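Local structure of beta-galactosidase (Trichoderma reesei, 3OG2) at residues V47-L52 with F95-F100; P99-A104 with I109-R114. The protein probably hydrolyses terminal non-reducing beta-D-galactose residues from beta-D-galactosides, as a secreted fungal glycoside hydrolase of family 35. One frame throughout, in Å; residues are numbered along the deposited sequence.

Interaction 1. Residues V47-L52 with F95-F100; sequences VHPFRL and FSLEPF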
ATOM      1  N   VAL A  47       3.960  -3.560  -0.848  1.00  6.20           N
ATOM      2  CA  VAL A  47       2.801  -4.331  -0.352  1.00  6.47           C
ATOM      3  C   VAL A  47       3.072  -4.676   1.103  1.00  6.45           C
ATOM      4  O   VAL A  47       4.173  -5.118   1.394  1.00  7.51           O
ATOM      5  CB  VAL A  47       2.601  -5.624  -1.149  1.00  7.55           C
ATOM      6  CG1 VAL A  47       1.448  -6.460  -0.562  1.00  9.61           C
ATOM      7  CG2 VAL A  47       2.376  -5.338  -2.633  1.00  8.41           C
ATOM      8  N   HIS A  48       2.093  -4.494   1.971  1.00  6.37           N
ATOM      9  CA  HIS A  48       2.333  -4.773   3.401  1.00  6.85           C
ATOM     10  C   HIS A  48       1.497  -5.966   3.792  1.00  6.42           C
ATOM     11  O   HIS A  48       0.281  -5.880   3.815  1.00  8.01           O
ATOM     12  CB  HIS A  48       1.942  -3.591   4.268  1.00  7.18           C
ATOM     13  CG  HIS A  48       2.843  -2.405   3.991  1.00  6.30           C
ATOM     14  ND1 HIS A  48       2.561  -1.156   4.405  1.00  6.94           N
ATOM     15  CD2 HIS A  48       4.047  -2.401   3.343  1.00  6.42           C
ATOM     16  CE1 HIS A  48       3.577  -0.369   3.988  1.00  6.28           C
ATOM     17  NE2 HIS A  48       4.479  -1.093   3.341  1.00  6.68           N
ATOM     18  N   PRO A  49       2.112  -7.124   4.057  1.00  7.59           N
ATOM     19  CA  PRO A  49       1.327  -8.357   4.276  1.00  7.99           C
ATOM     20  C   PRO A  49       0.341  -8.196   5.413  1.00  7.29           C
ATOM     21  O   PRO A  49      -0.756  -8.767   5.360  1.00  8.60           O
ATOM     22  CB  PRO A  49       2.380  -9.427   4.563  1.00 10.82           C
ATOM     23  CG  PRO A  49       3.660  -8.725   4.785  1.00 17.24           C
ATOM     24  CD  PRO A  49       3.570  -7.380   4.075  1.00 10.97           C
ATOM     25  N   PHE A  50       0.709  -7.438   6.451  1.00  6.87           N
ATOM     26  CA  PHE A  50      -0.205  -7.322   7.583  1.00  7.95           C
ATOM     27  C   PHE A  50      -1.423  -6.467   7.309  1.00  6.57           C
ATOM     28  O   PHE A  50      -2.333  -6.466   8.152  1.00  8.91           O
ATOM     29  CB  PHE A  50       0.594  -6.780   8.799  1.00  8.62           C
ATOM     30  CG  PHE A  50       1.310  -5.477   8.509  1.00  8.04           C
ATOM     31  CD1 PHE A  50       0.637  -4.264   8.634  1.00  8.27           C
ATOM     32  CD2 PHE A  50       2.662  -5.501   8.118  1.00  8.85           C
ATOM     33  CE1 PHE A  50       1.258  -3.045   8.350  1.00  8.51           C
ATOM     34  CE2 PHE A  50       3.255  -4.279   7.815  1.00  9.07           C
ATOM     35  CZ  PHE A  50       2.582  -3.070   7.909  1.00  8.54           C
ATOM     36  N   ARG A  51      -1.462  -5.771   6.178  1.00  6.52           N
ATOM     37  CA  ARG A  51      -2.645  -4.969   5.807  1.00  7.46           C
ATOM     38  C   ARG A  51      -3.634  -5.751   4.927  1.00  7.47           C
ATOM     39  O   ARG A  51      -4.661  -5.205   4.531  1.00  8.08           O
ATOM     40  CB  ARG A  51      -2.199  -3.705   5.099  1.00  7.43           C
ATOM     41  CG  ARG A  51      -1.773  -2.659   6.177  1.00  7.99           C
ATOM     42  CD  ARG A  51      -1.090  -1.454   5.564  1.00  7.61           C
ATOM     43  NE  ARG A  51      -1.215  -0.261   6.421  1.00  6.83           N
ATOM     44  CZ  ARG A  51      -0.254   0.611   6.664  1.00  6.10           C
ATOM     45  NH1 ARG A  51       1.006   0.471   6.255  1.00  6.42           N
ATOM     46  NH2 ARG A  51      -0.622   1.659   7.395  1.00  6.30           N
ATOM     47  N   LEU A  52      -3.381  -7.052   4.724  1.00  7.37           N
ATOM     48  CA  LEU A  52      -4.270  -7.935   3.963  1.00  7.93           C
ATOM     49  C   LEU A  52      -4.214  -9.300   4.641  1.00  7.41           C
ATOM     50  O   LEU A  52      -3.390 -10.147   4.239  1.00  8.55           O
ATOM     51  CB  LEU A  52      -3.852  -8.009   2.477  1.00  7.68           C
ATOM     52  CG  LEU A  52      -4.757  -8.917   1.628  1.00  9.25           C
ATOM     53  CD1 LEU A  52      -6.200  -8.507   1.672  1.00 12.82           C
ATOM     54  CD2 LEU A  52      -4.249  -8.909   0.185  1.00 11.41           C
ATOM     55  N   PHE A  95      -0.573 -13.906  10.565  1.00  8.17           N
ATOM     56  CA  PHE A  95       0.658 -13.132  10.783  1.00  8.65           C
ATOM     57  C   PHE A  95       1.896 -13.852  10.240  1.00  7.71           C
ATOM     58  O   PHE A  95       2.972 -13.276  10.277  1.00  9.79           O
ATOM     59  CB  PHE A  95       0.850 -12.848  12.262  1.00  8.38           C
ATOM     60  CG  PHE A  95      -0.335 -12.012  12.756  1.00  8.46           C
ATOM     61  CD1 PHE A  95      -0.472 -10.683  12.394  1.00  9.89           C
ATOM     62  CD2 PHE A  95      -1.320 -12.561  13.575  1.00 10.36           C
ATOM     63  CE1 PHE A  95      -1.521  -9.898  12.821  1.00 10.75           C
ATOM     64  CE2 PHE A  95      -2.413 -11.787  13.998  1.00 11.69           C
ATOM     65  CZ  PHE A  95      -2.510 -10.446  13.601  1.00 11.98           C
ATOM     66  N   SER A  96       1.746 -15.092   9.777  1.00  8.42           N
ATOM     67  CA  SER A  96       2.894 -15.748   9.140  1.00  8.32           C
ATOM     68  C   SER A  96       3.254 -15.105   7.819  1.00  8.39           C
ATOM     69  O   SER A  96       2.387 -14.784   6.983  1.00  9.91           O
ATOM     70  CB  SER A  96       2.512 -17.203   8.862  1.00 10.21           C
ATOM     71  OG  SER A  96       3.576 -17.880   8.186  1.00 10.44           O
ATOM     72  N   LEU A  97       4.561 -14.980   7.562  1.00  8.87           N
ATOM     73  CA  LEU A  97       5.001 -14.531   6.258  1.00  8.80           C
ATOM     74  C   LEU A  97       5.107 -15.651   5.254  1.00  7.96           C
ATOM     75  O   LEU A  97       5.336 -15.422   4.064  1.00  8.97           O
ATOM     76  CB  LEU A  97       6.396 -13.897   6.407  1.00  9.74           C
ATOM     77  CG  LEU A  97       6.405 -12.522   7.072  1.00 10.74           C
ATOM     78  CD1 LEU A  97       7.810 -12.005   7.259  1.00 13.71           C
ATOM     79  CD2 LEU A  97       5.598 -11.523   6.231  1.00 16.63           C
ATOM     80  N   GLU A  98       4.982 -16.901   5.690  1.00  8.92           N
ATOM     81  CA  GLU A  98       5.238 -17.992   4.757  0.50 10.11           C
ATOM     82  C   GLU A  98       4.294 -17.966   3.556  1.00  9.86           C
ATOM     83  O   GLU A  98       4.779 -18.157   2.424  1.00  9.60           O
ATOM     84  CB  GLU A  98       5.211 -19.336   5.493  0.50 10.03           C
ATOM     85  CG  GLU A  98       6.263 -19.416   6.582  0.50 13.28           C
ATOM     86  CD  GLU A  98       7.655 -18.949   6.230  0.50 16.12           C
ATOM     87  OE1 GLU A  98       8.177 -19.346   5.170  0.50 18.42           O
ATOM     88  OE2 GLU A  98       8.231 -18.169   7.017  0.50 12.61           O
ATOM     89  N   PRO A  99       2.996 -17.697   3.702  1.00  9.51           N
ATOM     90  CA  PRO A  99       2.177 -17.612   2.470  1.00  9.82           C
ATOM     91  C   PRO A  99       2.546 -16.461   1.558  1.00  8.35           C
ATOM     92  O   PRO A  99       2.337 -16.501   0.354  1.00  9.90           O
ATOM     93  CB  PRO A  99       0.757 -17.389   3.024  1.00 12.34           C
ATOM     94  CG  PRO A  99       0.812 -18.012   4.416  1.00 12.15           C
ATOM     95  CD  PRO A  99       2.164 -17.524   4.914  1.00 11.12           C
ATOM     96  N   PHE A 100       3.097 -15.394   2.117  1.00  8.57           N
ATOM     97  CA  PHE A 100       3.547 -14.243   1.363  1.00  8.40           C
ATOM     98  C   PHE A 100       4.784 -14.672   0.552  1.00  8.16           C
ATOM     99  O   PHE A 100       4.832 -14.417  -0.667  1.00  8.50           O
ATOM    100  CB  PHE A 100       3.829 -13.092   2.320  1.00  8.64           C
ATOM    101  CG  PHE A 100       4.054 -11.745   1.651  1.00  8.04           C
ATOM    102  CD1 PHE A 100       2.960 -11.054   1.195  1.00  9.87           C
ATOM    103  CD2 PHE A 100       5.314 -11.175   1.553  1.00 10.66           C
ATOM    104  CE1 PHE A 100       3.098  -9.777   0.692  1.00 13.15           C
ATOM    105  CE2 PHE A 100       5.471  -9.899   1.004  1.00 10.77           C
ATOM    106  CZ  PHE A 100       4.356  -9.195   0.549  1.00 13.70           C
TER
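P49 lies on one face of the F100 ring. P49 CB sits 4.0 Å from the centroid of the F100 ring and 22° off the normal, a CH-pi contact displaced toward the CD1 side of the rim. P49 CD reaches the same ring at CZ. V47 meets F100 differently: its CG1 comes in the ring plane, at the edge, 3.9 Å from CE1. The isopropyl group gets there because CG1 is anti to the backbone N (chi1 176°). L97 closes on the proline, with its CD2 3.7 Å from P49 CG. All four residues are buried and no hydrogen bond crosses between them.

The other side of 95-100 is looser and nearer solvent. E98 is exposed there, and S96 and P99 are partly so. E98 N donates to S96 OG at 3.0 Å, a capping bond at the turn into helix 98-107.

In the TIM barrel, 47-52 lies in the loop between strand 38-47 and helix 58-66, with a 3-10 turn at 49-51. F100 carries the contact from the helix and also meets Y58 and F75 edge-to-face. An alanine in place of F100 removes the ring, which would probably open a gap beside P49 and leave V47 CG1 without its aromatic edge.

The polar ends of H48 and R51 lie away from this contact. R51 NH1 donates to H48 ND1 at 2.9 Å. The bond lies close to the planes of both groups, which should restrain their rotation. H48 NE2 hydrogen-bonds to E46 OE2, the H48 ring meets Y76, and R51 NH1 also hydrogen-bonds to A121 O; Y76 and A121 belong to the galactose site. The loop is thus apolar where it meets 95-100 and polar toward the site; its hold on 95-100 rests on shape and apolar burial.

Interaction 2. Residues P99-A104 with I109-R114; sequences PFFEAA and IYLLAR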
ATOM      1  N   PRO A  99       2.996 -17.697   3.702  1.00  9.51           N
ATOM      2  CA  PRO A  99       2.177 -17.612   2.470  1.00  9.82           C
ATOM      3  C   PRO A  99       2.546 -16.461   1.558  1.00  8.35           C
ATOM      4  O   PRO A  99       2.337 -16.501   0.354  1.00  9.90           O
ATOM      5  CB  PRO A  99       0.757 -17.389   3.024  1.00 12.34           C
ATOM      6  CG  PRO A  99       0.812 -18.012   4.416  1.00 12.15           C
ATOM      7  CD  PRO A  99       2.164 -17.524   4.914  1.00 11.12           C
ATOM      8  N   PHE A 100       3.097 -15.394   2.117  1.00  8.57           N
ATOM      9  CA  PHE A 100       3.547 -14.243   1.363  1.00  8.40           C
ATOM     10  C   PHE A 100       4.784 -14.672   0.552  1.00  8.16           C
ATOM     11  O   PHE A 100       4.832 -14.417  -0.667  1.00  8.50           O
ATOM     12  CB  PHE A 100       3.829 -13.092   2.320  1.00  8.64           C
ATOM     13  CG  PHE A 100       4.054 -11.745   1.651  1.00  8.04           C
ATOM     14  CD1 PHE A 100       2.960 -11.054   1.195  1.00  9.87           C
ATOM     15  CD2 PHE A 100       5.314 -11.175   1.553  1.00 10.66           C
ATOM     16  CE1 PHE A 100       3.098  -9.777   0.692  1.00 13.15           C
ATOM     17  CE2 PHE A 100       5.471  -9.899   1.004  1.00 10.77           C
ATOM     18  CZ  PHE A 100       4.356  -9.195   0.549  1.00 13.70           C
ATOM     19  N   PHE A 101       5.764 -15.308   1.205  1.00  7.81           N
ATOM     20  CA  PHE A 101       6.924 -15.821   0.463  1.00  8.02           C
ATOM     21  C   PHE A 101       6.540 -16.816  -0.627  1.00  7.75           C
ATOM     22  O   PHE A 101       7.073 -16.775  -1.734  1.00  8.30           O
ATOM     23  CB  PHE A 101       7.909 -16.472   1.417  1.00  8.39           C
ATOM     24  CG  PHE A 101       8.511 -15.580   2.500  1.00  8.63           C
ATOM     25  CD1 PHE A 101       8.777 -14.231   2.281  1.00 11.09           C
ATOM     26  CD2 PHE A 101       8.808 -16.113   3.754  1.00  9.48           C
ATOM     27  CE1 PHE A 101       9.316 -13.416   3.259  1.00 11.18           C
ATOM     28  CE2 PHE A 101       9.381 -15.286   4.751  1.00 10.10           C
ATOM     29  CZ  PHE A 101       9.636 -13.947   4.486  1.00 10.39           C
ATOM     30  N   GLU A 102       5.618 -17.729  -0.260  1.00  8.69           N
ATOM     31  CA  GLU A 102       5.189 -18.737  -1.236  1.00  9.78           C
ATOM     32  C   GLU A 102       4.512 -18.109  -2.432  1.00  8.85           C
ATOM     33  O   GLU A 102       4.749 -18.552  -3.586  1.00 10.25           O
ATOM     34  CB  GLU A 102       4.287 -19.770  -0.534  1.00 12.05           C
ATOM     35  CG  GLU A 102       5.104 -20.590   0.474  1.00 20.97           C
ATOM     36  CD  GLU A 102       4.335 -21.719   1.112  1.00 41.03           C
ATOM     37  OE1 GLU A 102       3.150 -21.885   0.726  1.00 74.04           O
ATOM     38  OE2 GLU A 102       4.894 -22.436   1.987  1.00 44.51           O
ATOM     39  N   ALA A 103       3.682 -17.100  -2.172  1.00  8.79           N
ATOM     40  CA  ALA A 103       3.016 -16.449  -3.293  1.00  9.04           C
ATOM     41  C   ALA A 103       4.034 -15.718  -4.174  1.00  8.15           C
ATOM     42  O   ALA A 103       3.880 -15.666  -5.381  1.00  8.83           O
ATOM     43  CB  ALA A 103       1.965 -15.456  -2.807  1.00 10.91           C
ATOM     44  N   ALA A 104       5.066 -15.129  -3.574  1.00  8.01           N
ATOM     45  CA  ALA A 104       6.095 -14.448  -4.374  1.00  7.81           C
ATOM     46  C   ALA A 104       6.766 -15.450  -5.303  1.00  7.33           C
ATOM     47  O   ALA A 104       6.930 -15.220  -6.504  1.00  8.35           O
ATOM     48  CB  ALA A 104       7.145 -13.780  -3.469  1.00  8.63           C
ATOM     49  N   ILE A 109       8.158 -13.319  -8.388  1.00  7.81           N
ATOM     50  CA  ILE A 109       8.498 -12.000  -7.840  1.00  8.55           C
ATOM     51  C   ILE A 109       9.562 -12.163  -6.784  1.00  6.98           C
ATOM     52  O   ILE A 109       9.491 -13.095  -5.961  1.00  7.86           O
ATOM     53  CB  ILE A 109       7.197 -11.366  -7.253  1.00 10.42           C
ATOM     54  CG1 ILE A 109       6.258 -10.985  -8.398  1.00 12.14           C
ATOM     55  CG2 ILE A 109       7.465 -10.222  -6.257  1.00 12.96           C
ATOM     56  CD1 ILE A 109       6.758  -9.813  -9.214  1.00 15.08           C
ATOM     57  N   TYR A 110      10.560 -11.272  -6.808  1.00  6.63           N
ATOM     58  CA  TYR A 110      11.567 -11.219  -5.744  1.00  6.79           C
ATOM     59  C   TYR A 110      11.110 -10.209  -4.683  1.00  6.19           C
ATOM     60  O   TYR A 110      10.188  -9.416  -4.924  1.00  7.48           O
ATOM     61  CB  TYR A 110      12.926 -10.845  -6.315  1.00  8.07           C
ATOM     62  CG  TYR A 110      13.509 -11.923  -7.192  1.00  7.23           C
ATOM     63  CD1 TYR A 110      13.828 -13.154  -6.624  1.00  7.90           C
ATOM     64  CD2 TYR A 110      13.771 -11.717  -8.535  1.00  9.17           C
ATOM     65  CE1 TYR A 110      14.401 -14.202  -7.394  1.00  9.31           C
ATOM     66  CE2 TYR A 110      14.336 -12.733  -9.293  1.00 10.60           C
ATOM     67  CZ  TYR A 110      14.646 -13.934  -8.719  1.00 10.17           C
ATOM     68  OH  TYR A 110      15.185 -14.959  -9.522  1.00 13.60           O
ATOM     69  N   LEU A 111      11.758 -10.251  -3.503  1.00  6.69           N
ATOM     70  CA  LEU A 111      11.319  -9.398  -2.406  1.00  6.35           C
ATOM     71  C   LEU A 111      12.462  -8.610  -1.779  1.00  6.41           C
ATOM     72  O   LEU A 111      13.591  -9.127  -1.588  1.00  6.89           O
ATOM     73  CB  LEU A 111      10.707 -10.265  -1.285  1.00  6.93           C
ATOM     74  CG  LEU A 111       9.407 -11.007  -1.662  1.00  6.49           C
ATOM     75  CD1 LEU A 111       8.998 -11.929  -0.502  1.00  7.79           C
ATOM     76  CD2 LEU A 111       8.299 -10.079  -2.060  1.00  9.15           C
ATOM     77  N   LEU A 112      12.118  -7.369  -1.435  1.00  5.91           N
ATOM     78  CA  LEU A 112      12.910  -6.486  -0.568  1.00  6.09           C
ATOM     79  C   LEU A 112      12.234  -6.501   0.796  1.00  5.51           C
ATOM     80  O   LEU A 112      11.107  -6.023   0.924  1.00  7.10           O
ATOM     81  CB  LEU A 112      12.956  -5.090  -1.192  1.00  6.42           C
ATOM     82  CG  LEU A 112      13.344  -3.954  -0.227  1.00  8.58           C
ATOM     83  CD1 LEU A 112      14.642  -4.200   0.542  1.00  9.59           C
ATOM     84  CD2 LEU A 112      13.457  -2.628  -0.995  1.00 10.19           C
ATOM     85  N   ALA A 113      12.910  -7.086   1.790  1.00  6.56           N
ATOM     86  CA  ALA A 113      12.347  -7.219   3.132  1.00  7.26           C
ATOM     87  C   ALA A 113      12.744  -6.032   3.993  1.00  6.94           C
ATOM     88  O   ALA A 113      13.943  -5.723   4.054  1.00  7.49           O
ATOM     89  CB  ALA A 113      12.883  -8.512   3.772  1.00  7.63           C
ATOM     90  N   ARG A 114      11.755  -5.426   4.657  1.00  6.50           N
ATOM     91  CA  ARG A 114      12.012  -4.199   5.446  1.00  6.58           C
ATOM     92  C   ARG A 114      11.374  -4.398   6.806  1.00  5.80           C
ATOM     93  O   ARG A 114      10.255  -3.882   7.064  1.00  7.34           O
ATOM     94  CB  ARG A 114      11.494  -2.954   4.695  1.00  6.92           C
ATOM     95  CG  ARG A 114      11.757  -2.993   3.192  1.00  7.64           C
ATOM     96  CD  ARG A 114      11.730  -1.637   2.533  1.00  7.81           C
ATOM     97  NE  ARG A 114      10.414  -1.016   2.571  1.00  7.63           N
ATOM     98  CZ  ARG A 114      10.238   0.293   2.709  1.00  7.02           C
ATOM     99  NH1 ARG A 114      11.256   1.143   2.916  1.00  8.35           N
ATOM    100  NH2 ARG A 114       8.974   0.775   2.661  1.00  7.46           N
TER
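A104 and I109 link the two backbones where the chain doubles back: helix 99-104 and strand 110-114 run at 144°, with their axes 9.1 Å apart at closest. I109 N donates to A104 O at 2.9 Å. The bond is nearly straight at hydrogen (175°), though the donor is tilted from the carbonyl plane. A104 CB lies 3.5 Å from I109 O. I109 starts toward the helix, but its chain then leads away to F62 and K66 of helix 58-66.

This is the return half of a beta-alpha-beta crossover of the TIM barrel. Helix 98-107 joins the parallel neighbours 72-76 and 110-116, and its inward-facing side chains, among them F100, F101 and A104, pack on the outside of the barrel strands.

L111 fills the angle between helix and strand. Its CG is anti to its carbonyl carbon (chi1 -65°), and the fork opens toward the helix. L111 CD1 comes in the plane of the F101 ring, at its edge, 3.6 Å from F101 CD1, and the two side chains cross at about a right angle. L111 CD2 reaches F100 CE2 at 4.2 Å, obliquely. A104 CB touches both methyls. F101 and L111 also pack on V172 of strand 172-177.

Both interactions are buried and both use helix 98-107, with F100 as the residue that touches in each. Interaction 1 joins the start of this helix to the loop after strand 38-47, which is far away in sequence. Interaction 2 joins the helix to the strand that follows it at once. Side chains alone hold 47-52 to 95-100, with a proline over a ring face. In 99-104 with 109-114 a backbone hydrogen bond is added, and the L111 methyls approach the rings at an edge or obliquely. Of the touching side chains, P49 of interaction 1 comes nearer the galactose-binding Y76, although R114 at the far end of 109-114 also reaches the site through E278.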